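Local coordinates for protein exosome complex component Rrp42 (Methanothermobacter thermautotrophicus, PDB 2WNR) that probably serves as a non-catalytic subunit of the archaeal exosome, an RNA-degrading complex, and contributes to structuring the active site of its partner Rrp41, at residues His142-Ala154 with Asp208-Ser222. Numbering follows the deposited sequence.
Sequences HIIDYDGNLFDAA and DPSLEEEDILTARIS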
loop_
_atom_site.group_PDB
_atom_site.type_symbol
_atom_site.label_atom_id
_atom_site.label_comp_id
_atom_site.label_asym_id
_atom_site.label_seq_id
_atom_site.Cartn_x
_atom_site.Cartn_y
_atom_site.Cartn_z
ATOM N N HIS A 142 -16.889 -6.554 -13.247
ATOM C CA HIS A 142 -16.733 -5.137 -13.531
ATOM C C HIS A 142 -18.099 -4.459 -13.449
ATOM O O HIS A 142 -18.928 -4.570 -14.365
ATOM C CB HIS A 142 -16.101 -4.956 -14.913
ATOM C CG HIS A 142 -15.016 -3.927 -14.952
ATOM N ND1 HIS A 142 -13.806 -4.091 -14.312
ATOM C CD2 HIS A 142 -14.952 -2.722 -15.569
ATOM C CE1 HIS A 142 -13.047 -3.033 -14.524
ATOM N NE2 HIS A 142 -13.719 -2.186 -15.282
ATOM N N ILE A 143 -18.344 -3.767 -12.341
ATOM C CA ILE A 143 -19.653 -3.173 -12.130
ATOM C C ILE A 143 -19.677 -1.829 -12.861
ATOM O O ILE A 143 -18.937 -0.909 -12.523
ATOM C CB ILE A 143 -20.041 -3.078 -10.630
ATOM C CG1 ILE A 143 -20.314 -4.467 -10.026
ATOM C CG2 ILE A 143 -21.300 -2.294 -10.461
ATOM C CD1 ILE A 143 -19.102 -5.369 -9.841
ATOM N N ILE A 144 -20.538 -1.758 -13.873
ATOM C CA ILE A 144 -20.600 -0.671 -14.839
ATOM C C ILE A 144 -21.693 0.332 -14.482
ATOM O O ILE A 144 -21.553 1.530 -14.727
ATOM C CB ILE A 144 -20.858 -1.265 -16.255
ATOM C CG1 ILE A 144 -19.728 -2.232 -16.666
ATOM C CG2 ILE A 144 -21.039 -0.208 -17.297
ATOM C CD1 ILE A 144 -18.314 -1.641 -16.682
ATOM N N ASP A 145 -22.779 -0.165 -13.896
ATOM C CA ASP A 145 -23.969 0.634 -13.595
ATOM C C ASP A 145 -24.644 -0.043 -12.408
ATOM O O ASP A 145 -24.801 -1.272 -12.393
ATOM C CB ASP A 145 -24.910 0.634 -14.802
ATOM C CG ASP A 145 -25.511 2.021 -15.122
ATOM O OD1 ASP A 145 -25.332 3.000 -14.359
ATOM O OD2 ASP A 145 -26.181 2.122 -16.172
ATOM N N TYR A 146 -25.013 0.736 -11.399
ATOM C CA TYR A 146 -25.651 0.164 -10.217
ATOM C C TYR A 146 -27.025 0.771 -9.976
ATOM O O TYR A 146 -27.141 1.949 -9.619
ATOM C CB TYR A 146 -24.753 0.296 -8.979
ATOM C CG TYR A 146 -25.446 0.009 -7.658
ATOM C CD1 TYR A 146 -26.042 -1.228 -7.404
ATOM C CD2 TYR A 146 -25.504 0.983 -6.661
ATOM C CE1 TYR A 146 -26.686 -1.488 -6.193
ATOM C CE2 TYR A 146 -26.142 0.734 -5.445
ATOM C CZ TYR A 146 -26.731 -0.502 -5.220
ATOM O OH TYR A 146 -27.358 -0.747 -4.015
ATOM N N ASP A 147 -28.063 -0.038 -10.178
ATOM C CA ASP A 147 -29.437 0.415 -9.990
ATOM C C ASP A 147 -30.197 -0.605 -9.149
ATOM O O ASP A 147 -31.404 -0.766 -9.310
ATOM C CB ASP A 147 -30.124 0.642 -11.351
ATOM C CG ASP A 147 -31.321 1.596 -11.271
ATOM O OD1 ASP A 147 -31.433 2.358 -10.284
ATOM O OD2 ASP A 147 -32.156 1.607 -12.214
ATOM N N GLY A 148 -29.485 -1.291 -8.256
ATOM C CA GLY A 148 -30.087 -2.286 -7.364
ATOM C C GLY A 148 -29.647 -3.729 -7.594
ATOM O O GLY A 148 -29.588 -4.206 -8.730
ATOM N N ASN A 149 -29.346 -4.427 -6.504
ATOM C CA ASN A 149 -29.125 -5.876 -6.535
ATOM C C ASN A 149 -27.905 -6.286 -7.358
ATOM O O ASN A 149 -28.011 -6.772 -8.484
ATOM C CB ASN A 149 -30.389 -6.613 -7.003
ATOM C CG ASN A 149 -30.301 -8.119 -6.818
ATOM O OD1 ASN A 149 -29.343 -8.641 -6.249
ATOM N ND2 ASN A 149 -31.319 -8.824 -7.299
ATOM N N LEU A 150 -26.742 -6.084 -6.768
ATOM C CA LEU A 150 -25.506 -6.468 -7.378
ATOM C C LEU A 150 -25.303 -7.991 -7.384
ATOM O O LEU A 150 -24.781 -8.547 -8.340
ATOM C CB LEU A 150 -24.394 -5.796 -6.600
ATOM C CG LEU A 150 -23.691 -4.537 -7.112
ATOM C CD1 LEU A 150 -24.378 -3.606 -8.119
ATOM C CD2 LEU A 150 -22.901 -3.872 -5.993
ATOM N N PHE A 151 -25.734 -8.650 -6.315
ATOM C CA PHE A 151 -25.467 -10.069 -6.104
ATOM C C PHE A 151 -26.035 -10.968 -7.204
ATOM O O PHE A 151 -25.316 -11.823 -7.750
ATOM C CB PHE A 151 -25.989 -10.521 -4.735
ATOM C CG PHE A 151 -25.448 -9.726 -3.598
ATOM C CD1 PHE A 151 -24.293 -10.134 -2.936
ATOM C CD2 PHE A 151 -26.085 -8.562 -3.183
ATOM C CE1 PHE A 151 -23.775 -9.389 -1.881
ATOM C CE2 PHE A 151 -25.576 -7.806 -2.126
ATOM C CZ PHE A 151 -24.418 -8.219 -1.477
ATOM N N ASP A 152 -27.320 -10.774 -7.517
ATOM C CA ASP A 152 -28.006 -11.648 -8.465
ATOM C C ASP A 152 -27.453 -11.433 -9.856
ATOM O O ASP A 152 -27.226 -12.396 -10.580
ATOM C CB ASP A 152 -29.512 -11.420 -8.424
ATOM C CG ASP A 152 -30.111 -11.717 -7.061
ATOM O OD1 ASP A 152 -29.373 -12.186 -6.172
ATOM O OD2 ASP A 152 -31.330 -11.489 -6.877
ATOM N N ALA A 153 -27.208 -10.168 -10.198
ATOM C CA ALA A 153 -26.574 -9.785 -11.458
ATOM C C ALA A 153 -25.150 -10.331 -11.556
ATOM O O ALA A 153 -24.736 -10.806 -12.617
ATOM C CB ALA A 153 -26.570 -8.280 -11.610
ATOM N N ALA A 154 -24.419 -10.276 -10.441
ATOM C CA ALA A 154 -23.028 -10.725 -10.395
ATOM C C ALA A 154 -22.919 -12.226 -10.587
ATOM O O ALA A 154 -22.156 -12.687 -11.429
ATOM C CB ALA A 154 -22.358 -10.287 -9.109
ATOM N N ASP A 208 -35.420 -9.304 -5.695
ATOM C CA ASP A 208 -34.683 -8.472 -6.647
ATOM C C ASP A 208 -35.005 -6.982 -6.455
ATOM O O ASP A 208 -35.815 -6.405 -7.195
ATOM C CB ASP A 208 -34.945 -8.965 -8.075
ATOM C CG ASP A 208 -34.317 -8.088 -9.124
ATOM O OD1 ASP A 208 -33.173 -7.656 -8.916
ATOM O OD2 ASP A 208 -34.971 -7.828 -10.159
ATOM N N PRO A 209 -34.386 -6.357 -5.435
ATOM C CA PRO A 209 -34.723 -4.976 -5.078
ATOM C C PRO A 209 -34.109 -3.928 -5.986
ATOM O O PRO A 209 -32.991 -4.087 -6.457
ATOM C CB PRO A 209 -34.161 -4.834 -3.663
ATOM C CG PRO A 209 -33.083 -5.823 -3.583
ATOM C CD PRO A 209 -33.467 -6.966 -4.457
ATOM N N SER A 210 -34.851 -2.855 -6.216
ATOM C CA SER A 210 -34.368 -1.723 -7.008
ATOM C C SER A 210 -33.534 -0.821 -6.121
ATOM O O SER A 210 -33.493 -1.019 -4.905
ATOM C CB SER A 210 -35.552 -0.947 -7.559
ATOM O OG SER A 210 -36.391 -0.540 -6.502
ATOM N N LEU A 211 -32.857 0.155 -6.722
ATOM C CA LEU A 211 -32.066 1.118 -5.959
ATOM C C LEU A 211 -32.942 1.804 -4.915
ATOM O O LEU A 211 -32.544 1.948 -3.764
ATOM C CB LEU A 211 -31.434 2.162 -6.880
ATOM C CG LEU A 211 -30.392 3.081 -6.240
ATOM C CD1 LEU A 211 -29.050 2.368 -6.113
ATOM C CD2 LEU A 211 -30.235 4.362 -7.033
ATOM N N GLU A 212 -34.144 2.201 -5.328
ATOM C CA GLU A 212 -35.099 2.869 -4.455
ATOM C C GLU A 212 -35.417 2.004 -3.234
ATOM O O GLU A 212 -35.545 2.516 -2.115
ATOM C CB GLU A 212 -36.380 3.217 -5.231
ATOM C CG GLU A 212 -36.239 4.368 -6.245
ATOM C CD GLU A 212 -35.336 4.044 -7.446
ATOM O OE1 GLU A 212 -35.120 2.841 -7.756
ATOM O OE2 GLU A 212 -34.842 5.003 -8.082
ATOM N N GLU A 213 -35.524 0.697 -3.460
ATOM C CA GLU A 213 -35.854 -0.264 -2.405
ATOM C C GLU A 213 -34.654 -0.572 -1.510
ATOM O O GLU A 213 -34.809 -0.688 -0.293
ATOM C CB GLU A 213 -36.432 -1.545 -3.009
ATOM C CG GLU A 213 -37.838 -1.352 -3.567
ATOM C CD GLU A 213 -38.261 -2.415 -4.566
ATOM O OE1 GLU A 213 -37.400 -3.193 -5.035
ATOM O OE2 GLU A 213 -39.466 -2.455 -4.892
ATOM N N GLU A 214 -33.465 -0.692 -2.106
ATOM C CA GLU A 214 -32.230 -0.904 -1.343
ATOM C C GLU A 214 -31.907 0.247 -0.381
ATOM O O GLU A 214 -31.301 0.035 0.665
ATOM C CB GLU A 214 -31.046 -1.178 -2.269
ATOM C CG GLU A 214 -31.080 -2.551 -2.914
ATOM C CD GLU A 214 -29.703 -3.060 -3.298
ATOM O OE1 GLU A 214 -29.103 -2.505 -4.235
ATOM O OE2 GLU A 214 -29.221 -4.030 -2.668
ATOM N N ASP A 215 -32.326 1.458 -0.727
ATOM C CA ASP A 215 -32.130 2.623 0.128
ATOM C C ASP A 215 -32.864 2.514 1.459
ATOM O O ASP A 215 -32.427 3.094 2.454
ATOM C CB ASP A 215 -32.615 3.890 -0.585
ATOM C CG ASP A 215 -31.487 4.697 -1.185
ATOM O OD1 ASP A 215 -30.498 4.089 -1.661
ATOM O OD2 ASP A 215 -31.605 5.950 -1.190
ATOM N N ILE A 216 -33.981 1.782 1.472
ATOM C CA ILE A 216 -34.908 1.830 2.601
ATOM C C ILE A 216 -35.169 0.491 3.283
ATOM O O ILE A 216 -35.879 0.446 4.302
ATOM C CB ILE A 216 -36.266 2.424 2.184
ATOM C CG1 ILE A 216 -36.970 1.491 1.198
ATOM C CG2 ILE A 216 -36.083 3.840 1.635
ATOM C CD1 ILE A 216 -38.422 1.325 1.479
ATOM N N LEU A 217 -34.617 -0.592 2.726
ATOM C CA LEU A 217 -34.826 -1.929 3.265
ATOM C C LEU A 217 -34.372 -1.999 4.718
ATOM O O LEU A 217 -33.518 -1.225 5.140
ATOM C CB LEU A 217 -34.105 -2.986 2.417
ATOM C CG LEU A 217 -32.587 -2.925 2.157
ATOM C CD1 LEU A 217 -31.765 -3.193 3.406
ATOM C CD2 LEU A 217 -32.208 -3.911 1.073
ATOM N N THR A 218 -34.980 -2.906 5.481
ATOM C CA THR A 218 -34.560 -3.196 6.844
ATOM C C THR A 218 -33.327 -4.116 6.789
ATOM O O THR A 218 -32.319 -3.888 7.473
ATOM C CB THR A 218 -35.713 -3.861 7.627
ATOM O OG1 THR A 218 -36.775 -2.918 7.801
ATOM C CG2 THR A 218 -35.254 -4.373 9.004
ATOM N N ALA A 219 -33.426 -5.145 5.952
ATOM C CA ALA A 219 -32.382 -6.122 5.773
ATOM C C ALA A 219 -32.580 -6.804 4.433
ATOM O O ALA A 219 -33.620 -6.630 3.775
ATOM C CB ALA A 219 -32.434 -7.121 6.870
ATOM N N ARG A 220 -31.585 -7.581 4.027
ATOM C CA ARG A 220 -31.639 -8.313 2.769
ATOM C C ARG A 220 -31.112 -9.709 3.000
ATOM O O ARG A 220 -30.367 -9.935 3.947
ATOM C CB ARG A 220 -30.775 -7.622 1.712
ATOM C CG ARG A 220 -29.290 -7.563 2.094
ATOM C CD ARG A 220 -28.378 -7.351 0.919
ATOM N NE ARG A 220 -27.315 -6.496 1.340
ATOM C CZ ARG A 220 -26.040 -6.730 1.639
ATOM N NH1 ARG A 220 -25.390 -5.662 2.046
ATOM N NH2 ARG A 220 -25.393 -7.891 1.550
ATOM N N ILE A 221 -31.482 -10.640 2.131
ATOM C CA ILE A 221 -30.917 -11.995 2.169
ATOM C C ILE A 221 -30.700 -12.555 0.754
ATOM O O ILE A 221 -31.597 -12.534 -0.082
ATOM C CB ILE A 221 -31.749 -12.966 3.065
ATOM C CG1 ILE A 221 -31.116 -14.360 3.083
ATOM C CG2 ILE A 221 -33.210 -13.011 2.624
ATOM C CD1 ILE A 221 -31.565 -15.245 4.223
ATOM N N SER A 222 -29.485 -13.018 0.490
ATOM C CA SER A 222 -29.150 -13.619 -0.790
ATOM C C SER A 222 -29.033 -15.116 -0.620
ATOM O O SER A 222 -28.358 -15.586 0.307
ATOM C CB SER A 222 -27.830 -13.063 -1.317
ATOM O OG SER A 222 -27.898 -11.657 -1.432
#
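Asn149 and Asp208 meet where the two halves of this RNase PH fold join, and they illustrate how one amide can cap a helix and tie it to a distant loop. Asn149 is the N-cap of helix 150-164: its OD1 accepts from Asp152 N, while ND2 gives one hydrogen to Asp152 OD2 and the other to Asp208 OD1, 2.7 Å away. The two acceptors, one from each aspartate, lie close to the amide plane, which fixes the flip of the group; Asp208 OD1 receives its bond on the anti side and also pairs with Arg35. A leucine here would probably leave Asp152 N without its cap and take from Asp208 OD1 and Asp152 OD2 the amide hydrogens that join them. A few residues away, Glu214 reaches back from helix 211-214 with its chain extended beyond CG, and OE1 takes two bonds, from Asn149 N above the carboxylate plane (3.0 Å) and from Tyr146 OH at the ring's edge. Leu211 CD1 approaches the same ring obliquely. At the far end Phe151 brings CE2 over one face of the Arg220 guanidinium, planes 31° apart, whose NH2 forms a salt bridge with Glu106. Ser222 OG, hydrogen-bonded to Thr197, sits over one face of the Phe151 ring, 3.8 Å from CG.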